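Molybdenum cofactor biosynthesis protein (Pyrococcus furiosus, PDB 1XI8) probably acts as a molybdopterin molybdotransferase of the MoeA family, taking part in the biosynthesis of the molybdenum cofactor. Local coordinates at residues L28-E33 with L162-I167; E228-E233 with Q313-V318. All blocks are in the same frame, centred on the assembly; numbering follows the deposited sequence.

Contact 1: L28-E33 with L162-I167; sequences LKEIEE and LKKGTI
Lys-164 brings its ammonium group up to two neighbouring carboxylates, those of Glu-30 and Glu-32, and the ends of these side chains make the contact. NZ of Lys-164 lies 3.2 Å from OE2 of Glu-30, a salt bridge that is also a hydrogen bond, although the nitrogen stands above the carboxylate plane, 50° out of it. Its second salt bridge is longer, 3.5 Å from NZ to OE2 of Glu-32. Glu-30 and Lys-164 reach for each other from opposite directions, whereas the Glu-32 side chain crosses the lysine at about a right angle. The backbones stay far apart: CA of Glu-30 and CA of Gly-165 are separated by 10.8 Å, and just 91 Å² is buried. An extended Glu-30, with CG anti to the backbone N (chi1 174°), helps to span that gap; Glu-32 instead bends at chi2 (-63°), which carries its carboxylate to the ammonium group. The stronger partner of both acids is Lys-187, which bridges to Glu-30 OE2 and Glu-32 OE1, so two glutamates and two lysines share their charges. With an alanine here instead of Glu-30, Lys-164 would probably be left with the longer bridge to Glu-32, and Lys-187 would lose one of its carboxylates. Behind the lysine, a type II beta turn runs from Lys-163 to Thr-166. The carbonyl O of Lys-163 accepts from Thr-166 N at 3.1 Å and from Thr-166 OG1 at 2.8 Å, while the backbone N of Lys-164 is bonded to Asp-50. Gly-165 takes a positive phi, at which a side chain would collide with the preceding carbonyl O. Geometrically this is a surface salt-bridge network joining the loop between helix 17-26 and strand 34-38 to the turn leading into helix 170-179, both within the MoeA N-terminal region.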
loop_
_atom_site.group_PDB
_atom_site.type_symbol
_atom_site.label_atom_id
_atom_site.label_comp_id
_atom_site.label_asym_id
_atom_site.label_seq_id
_atom_site.Cartn_x
_atom_site.Cartn_y
_atom_site.Cartn_z
ATOM N N LEU A 28 -19.353 14.371 -9.646
ATOM C CA LEU A 28 -19.490 13.062 -9.033
ATOM C C LEU A 28 -19.977 13.161 -7.597
ATOM O O LEU A 28 -19.403 13.875 -6.782
ATOM C CB LEU A 28 -18.147 12.336 -9.062
ATOM C CG LEU A 28 -17.580 12.062 -10.448
ATOM C CD1 LEU A 28 -16.240 11.392 -10.308
ATOM C CD2 LEU A 28 -18.534 11.196 -11.233
ATOM N N LYS A 29 -21.039 12.436 -7.288
ATOM C CA LYS A 29 -21.567 12.439 -5.944
ATOM C C LYS A 29 -21.171 11.144 -5.248
ATOM O O LYS A 29 -21.270 10.061 -5.823
ATOM C CB LYS A 29 -23.091 12.616 -5.968
ATOM N N GLU A 30 -20.710 11.263 -4.012
ATOM C CA GLU A 30 -20.319 10.119 -3.224
ATOM C C GLU A 30 -21.430 9.079 -3.165
ATOM O O GLU A 30 -22.581 9.413 -2.906
ATOM C CB GLU A 30 -19.972 10.577 -1.816
ATOM C CG GLU A 30 -19.693 9.450 -0.850
ATOM C CD GLU A 30 -18.988 9.930 0.407
ATOM O OE1 GLU A 30 -18.456 11.069 0.404
ATOM O OE2 GLU A 30 -18.964 9.165 1.395
ATOM N N ILE A 31 -21.080 7.822 -3.418
ATOM C CA ILE A 31 -21.998 6.706 -3.244
ATOM C C ILE A 31 -22.324 6.532 -1.758
ATOM O O ILE A 31 -21.434 6.496 -0.922
ATOM C CB ILE A 31 -21.366 5.403 -3.747
ATOM C CG1 ILE A 31 -21.379 5.335 -5.275
ATOM C CG2 ILE A 31 -22.083 4.204 -3.156
ATOM C CD1 ILE A 31 -20.424 4.275 -5.835
ATOM N N GLU A 32 -23.601 6.433 -1.417
ATOM C CA GLU A 32 -23.962 6.241 -0.007
ATOM C C GLU A 32 -24.572 4.857 0.236
ATOM O O GLU A 32 -25.254 4.640 1.233
ATOM C CB GLU A 32 -24.880 7.359 0.505
ATOM C CG GLU A 32 -24.261 8.780 0.489
ATOM C CD GLU A 32 -23.024 8.957 1.401
ATOM O OE1 GLU A 32 -22.689 8.042 2.190
ATOM O OE2 GLU A 32 -22.376 10.030 1.320
ATOM N N GLU A 33 -24.307 3.932 -0.679
ATOM C CA GLU A 33 -24.722 2.566 -0.511
ATOM C C GLU A 33 -23.723 1.818 0.353
ATOM O O GLU A 33 -22.515 1.836 0.073
ATOM C CB GLU A 33 -24.821 1.882 -1.863
ATOM C CG GLU A 33 -25.753 2.586 -2.844
ATOM C CD GLU A 33 -26.756 1.618 -3.450
ATOM O OE1 GLU A 33 -27.014 0.547 -2.823
ATOM O OE2 GLU A 33 -27.287 1.927 -4.547
ATOM N N LEU A 162 -13.667 5.802 14.971
ATOM C CA LEU A 162 -13.129 5.826 13.600
ATOM C C LEU A 162 -13.988 6.685 12.691
ATOM O O LEU A 162 -15.213 6.595 12.726
ATOM C CB LEU A 162 -13.040 4.413 13.021
ATOM C CG LEU A 162 -12.177 3.382 13.744
ATOM C CD1 LEU A 162 -12.393 1.997 13.176
ATOM C CD2 LEU A 162 -10.718 3.776 13.646
ATOM N N LYS A 163 -13.354 7.511 11.865
ATOM C CA LYS A 163 -14.093 8.421 10.984
ATOM C C LYS A 163 -14.562 7.801 9.663
ATOM O O LYS A 163 -13.881 6.970 9.084
ATOM C CB LYS A 163 -13.259 9.663 10.674
ATOM C CG LYS A 163 -13.033 10.593 11.852
ATOM C CD LYS A 163 -12.475 11.943 11.391
ATOM N N LYS A 164 -15.734 8.226 9.200
ATOM C CA LYS A 164 -16.226 7.880 7.878
ATOM C C LYS A 164 -15.115 8.153 6.887
ATOM O O LYS A 164 -14.453 9.182 6.979
ATOM C CB LYS A 164 -17.429 8.754 7.521
ATOM C CG LYS A 164 -18.256 8.207 6.377
ATOM C CD LYS A 164 -19.384 9.131 5.914
ATOM C CE LYS A 164 -18.968 9.906 4.679
ATOM N NZ LYS A 164 -20.142 10.527 3.981
ATOM N N GLY A 165 -14.890 7.237 5.949
ATOM C CA GLY A 165 -13.851 7.428 4.944
ATOM C C GLY A 165 -12.509 6.793 5.270
ATOM O O GLY A 165 -11.575 6.844 4.454
ATOM N N THR A 166 -12.400 6.198 6.455
ATOM C CA THR A 166 -11.156 5.542 6.846
ATOM C C THR A 166 -10.921 4.291 6.004
ATOM O O THR A 166 -11.819 3.465 5.857
ATOM C CB THR A 166 -11.136 5.172 8.343
ATOM O OG1 THR A 166 -11.147 6.367 9.131
ATOM C CG2 THR A 166 -9.887 4.366 8.683
ATOM N N ILE A 167 -9.718 4.185 5.435
ATOM C CA ILE A 167 -9.272 2.989 4.723
ATOM C C ILE A 167 -8.772 2.056 5.802
ATOM O O ILE A 167 -7.702 2.262 6.347
ATOM C CB ILE A 167 -8.143 3.311 3.726
ATOM C CG1 ILE A 167 -8.618 4.354 2.713
ATOM C CG2 ILE A 167 -7.645 2.039 3.016
ATOM C CD1 ILE A 167 -7.531 4.868 1.798
#

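Contact 2: E228-E233 with Q313-V318; sequences ERYFGE and QFHLFV
Tyr-230, Phe-314 and His-315 form a buried aromatic cluster in the probable molybdopterin-binding domain, where the residue just past the end of helix 219-229 meets the middle of helix 307-326. The tyrosine and phenylalanine planes are inclined at 47° with their centroids 5.9 Å apart, an oblique pairing. Seen from Phe-314, the approach is nevertheless well defined: CD2 of Tyr-230 comes to the edge of the phenylalanine ring, in its plane, 3.6 Å from CE1. The next atom of that rim, CZ, lies 4.0 Å from Tyr-230 CB, so the base of the tyrosine packs as well as its ring. Phe-314 points its ring across the gap with CG anti to the backbone N (chi1 180°). His-315 is turned far more steeply, its plane at 81° to that of Tyr-230, and the two side chains cross at about a right angle. The neighbouring phenylalanine places CD1 over one face of the imidazole, offset toward the rim, so the two neighbouring rings of the helix also touch each other.

Leu-223 and Leu-226 of helix 219-229 pack on Phe-314, and Phe-352 of strand 350-358 touches His-315. No hydrogen bond links the two segments, so apolar and ring contacts carry the join. The buried tyrosine hydroxyl is satisfied by the backbone O of the C-terminal residue Tyr-403, part of the chain's terminal carboxylate, which also accepts from Arg-229 NE. At the imidazole edge, CE1 of His-315 approaches Tyr-230 OH at 4.1 Å, near the plane of the histidine ring.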
loop_
_atom_site.group_PDB
_atom_site.type_symbol
_atom_site.label_atom_id
_atom_site.label_comp_id
_atom_site.label_asym_id
_atom_site.label_seq_id
_atom_site.Cartn_x
_atom_site.Cartn_y
_atom_site.Cartn_z
ATOM N N GLU A 228 -8.639 -1.827 -8.727
ATOM C CA GLU A 228 -8.572 -2.718 -7.590
ATOM C C GLU A 228 -7.797 -2.063 -6.454
ATOM O O GLU A 228 -8.227 -2.080 -5.309
ATOM C CB GLU A 228 -7.861 -3.998 -8.018
ATOM C CG GLU A 228 -7.478 -4.911 -6.896
ATOM C CD GLU A 228 -8.660 -5.710 -6.425
ATOM O OE1 GLU A 228 -9.611 -5.830 -7.238
ATOM O OE2 GLU A 228 -8.637 -6.206 -5.267
ATOM N N ARG A 229 -6.647 -1.481 -6.782
ATOM C CA ARG A 229 -5.807 -0.819 -5.793
ATOM C C ARG A 229 -6.491 0.418 -5.230
ATOM O O ARG A 229 -6.251 0.799 -4.081
ATOM C CB ARG A 229 -4.451 -0.448 -6.401
ATOM C CG ARG A 229 -3.562 0.407 -5.511
ATOM C CD ARG A 229 -2.135 0.505 -6.047
ATOM N NE ARG A 229 -1.283 1.336 -5.191
ATOM C CZ ARG A 229 -0.668 0.917 -4.084
ATOM N NH1 ARG A 229 -0.788 -0.338 -3.661
ATOM N NH2 ARG A 229 0.077 1.761 -3.385
ATOM N N TYR A 230 -7.344 1.044 -6.033
ATOM C CA TYR A 230 -7.999 2.281 -5.600
ATOM C C TYR A 230 -9.521 2.215 -5.499
ATOM O O TYR A 230 -10.235 2.968 -6.150
ATOM C CB TYR A 230 -7.523 3.491 -6.426
ATOM C CG TYR A 230 -6.100 3.856 -6.093
ATOM C CD1 TYR A 230 -5.798 4.565 -4.939
ATOM C CD2 TYR A 230 -5.056 3.460 -6.913
ATOM C CE1 TYR A 230 -4.496 4.887 -4.615
ATOM C CE2 TYR A 230 -3.752 3.774 -6.603
ATOM C CZ TYR A 230 -3.475 4.486 -5.453
ATOM O OH TYR A 230 -2.166 4.795 -5.159
ATOM N N PHE A 231 -9.976 1.289 -4.659
ATOM C CA PHE A 231 -11.337 1.247 -4.110
ATOM C C PHE A 231 -12.449 0.662 -4.971
ATOM O O PHE A 231 -13.502 0.319 -4.452
ATOM C CB PHE A 231 -11.731 2.623 -3.566
ATOM C CG PHE A 231 -10.621 3.302 -2.834
ATOM C CD1 PHE A 231 -10.062 2.720 -1.716
ATOM C CD2 PHE A 231 -10.121 4.516 -3.272
ATOM C CE1 PHE A 231 -9.028 3.341 -1.049
ATOM C CE2 PHE A 231 -9.088 5.139 -2.608
ATOM C CZ PHE A 231 -8.545 4.556 -1.497
ATOM N N GLY A 232 -12.226 0.532 -6.271
ATOM C CA GLY A 232 -13.276 0.045 -7.167
ATOM C C GLY A 232 -13.288 -1.444 -7.480
ATOM O O GLY A 232 -12.409 -2.193 -7.074
ATOM N N GLU A 233 -14.323 -1.865 -8.200
ATOM C CA GLU A 233 -14.444 -3.231 -8.681
ATOM C C GLU A 233 -14.372 -3.198 -10.208
ATOM O O GLU A 233 -15.250 -2.637 -10.860
ATOM C CB GLU A 233 -15.755 -3.860 -8.201
ATOM C CG GLU A 233 -16.035 -5.255 -8.788
ATOM C CD GLU A 233 -17.304 -5.912 -8.237
ATOM O OE1 GLU A 233 -17.960 -5.319 -7.338
ATOM O OE2 GLU A 233 -17.641 -7.029 -8.703
ATOM N N GLN A 313 -3.002 9.309 -16.702
ATOM C CA GLN A 313 -4.384 9.725 -16.620
ATOM C C GLN A 313 -5.085 9.103 -15.416
ATOM O O GLN A 313 -5.924 9.746 -14.783
ATOM C CB GLN A 313 -5.120 9.392 -17.923
ATOM C CG GLN A 313 -4.691 10.243 -19.113
ATOM C CD GLN A 313 -5.217 9.724 -20.447
ATOM O OE1 GLN A 313 -5.566 8.545 -20.593
ATOM N NE2 GLN A 313 -5.265 10.604 -21.433
ATOM N N PHE A 314 -4.737 7.861 -15.086
ATOM C CA PHE A 314 -5.371 7.216 -13.934
ATOM C C PHE A 314 -5.051 7.943 -12.639
ATOM O O PHE A 314 -5.955 8.255 -11.866
ATOM C CB PHE A 314 -5.018 5.728 -13.795
ATOM C CG PHE A 314 -5.671 5.087 -12.606
ATOM C CD1 PHE A 314 -5.092 5.168 -11.352
ATOM C CD2 PHE A 314 -6.882 4.435 -12.733
ATOM C CE1 PHE A 314 -5.700 4.596 -10.253
ATOM C CE2 PHE A 314 -7.495 3.857 -11.631
ATOM C CZ PHE A 314 -6.901 3.937 -10.395
ATOM N N HIS A 315 -3.768 8.204 -12.412
ATOM C CA HIS A 315 -3.315 8.883 -11.198
ATOM C C HIS A 315 -3.716 10.355 -11.114
ATOM O O HIS A 315 -3.998 10.859 -10.029
ATOM C CB HIS A 315 -1.802 8.735 -11.013
ATOM C CG HIS A 315 -1.395 7.399 -10.474
ATOM N ND1 HIS A 315 -1.379 7.114 -9.127
ATOM C CD2 HIS A 315 -0.997 6.266 -11.102
ATOM C CE1 HIS A 315 -0.988 5.868 -8.947
ATOM N NE2 HIS A 315 -0.751 5.331 -10.129
ATOM N N LEU A 316 -3.753 11.048 -12.247
ATOM C CA LEU A 316 -4.112 12.457 -12.220
ATOM C C LEU A 316 -5.628 12.671 -12.187
ATOM O O LEU A 316 -6.094 13.720 -11.768
ATOM C CB LEU A 316 -3.471 13.208 -13.392
ATOM C CG LEU A 316 -1.939 13.270 -13.440
ATOM C CD1 LEU A 316 -1.489 14.180 -14.540
ATOM C CD2 LEU A 316 -1.369 13.737 -12.125
ATOM N N PHE A 317 -6.395 11.667 -12.605
ATOM C CA PHE A 317 -7.847 11.803 -12.665
ATOM C C PHE A 317 -8.670 10.662 -12.034
ATOM O O PHE A 317 -9.441 10.890 -11.103
ATOM C CB PHE A 317 -8.299 11.996 -14.118
ATOM C CG PHE A 317 -8.017 13.361 -14.674
ATOM C CD1 PHE A 317 -6.907 13.584 -15.474
ATOM C CD2 PHE A 317 -8.870 14.422 -14.406
ATOM C CE1 PHE A 317 -6.647 14.840 -15.990
ATOM C CE2 PHE A 317 -8.618 15.670 -14.919
ATOM C CZ PHE A 317 -7.502 15.881 -15.714
ATOM N N VAL A 318 -8.521 9.447 -12.557
ATOM C CA VAL A 318 -9.402 8.334 -12.170
ATOM C C VAL A 318 -9.303 7.955 -10.684
ATOM O O VAL A 318 -10.327 7.767 -10.014
ATOM C CB VAL A 318 -9.208 7.109 -13.103
ATOM C CG1 VAL A 318 -10.098 5.961 -12.684
ATOM C CG2 VAL A 318 -9.508 7.509 -14.542
#

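Contacts 1 and 2 follow one another along the chain and belong to different regions of the protein, the MoeA N-terminal region and the probable molybdopterin-binding domain. Their centres are about 16 Å apart, yet the segments touch: CD1 of Ile-167, at the end of 162-167, packs 3.5 Å from CZ of Phe-231, the residue after Tyr-230. The turn that carries the lysine of contact 1 is thereby placed against the loop that carries the tyrosine of contact 2. Their chemistry differs, with charged groups at the surface in one and buried aromatic rings in the other, whose centre lies about 3 Å from the centre of the chain. Neither contact includes a bound ligand.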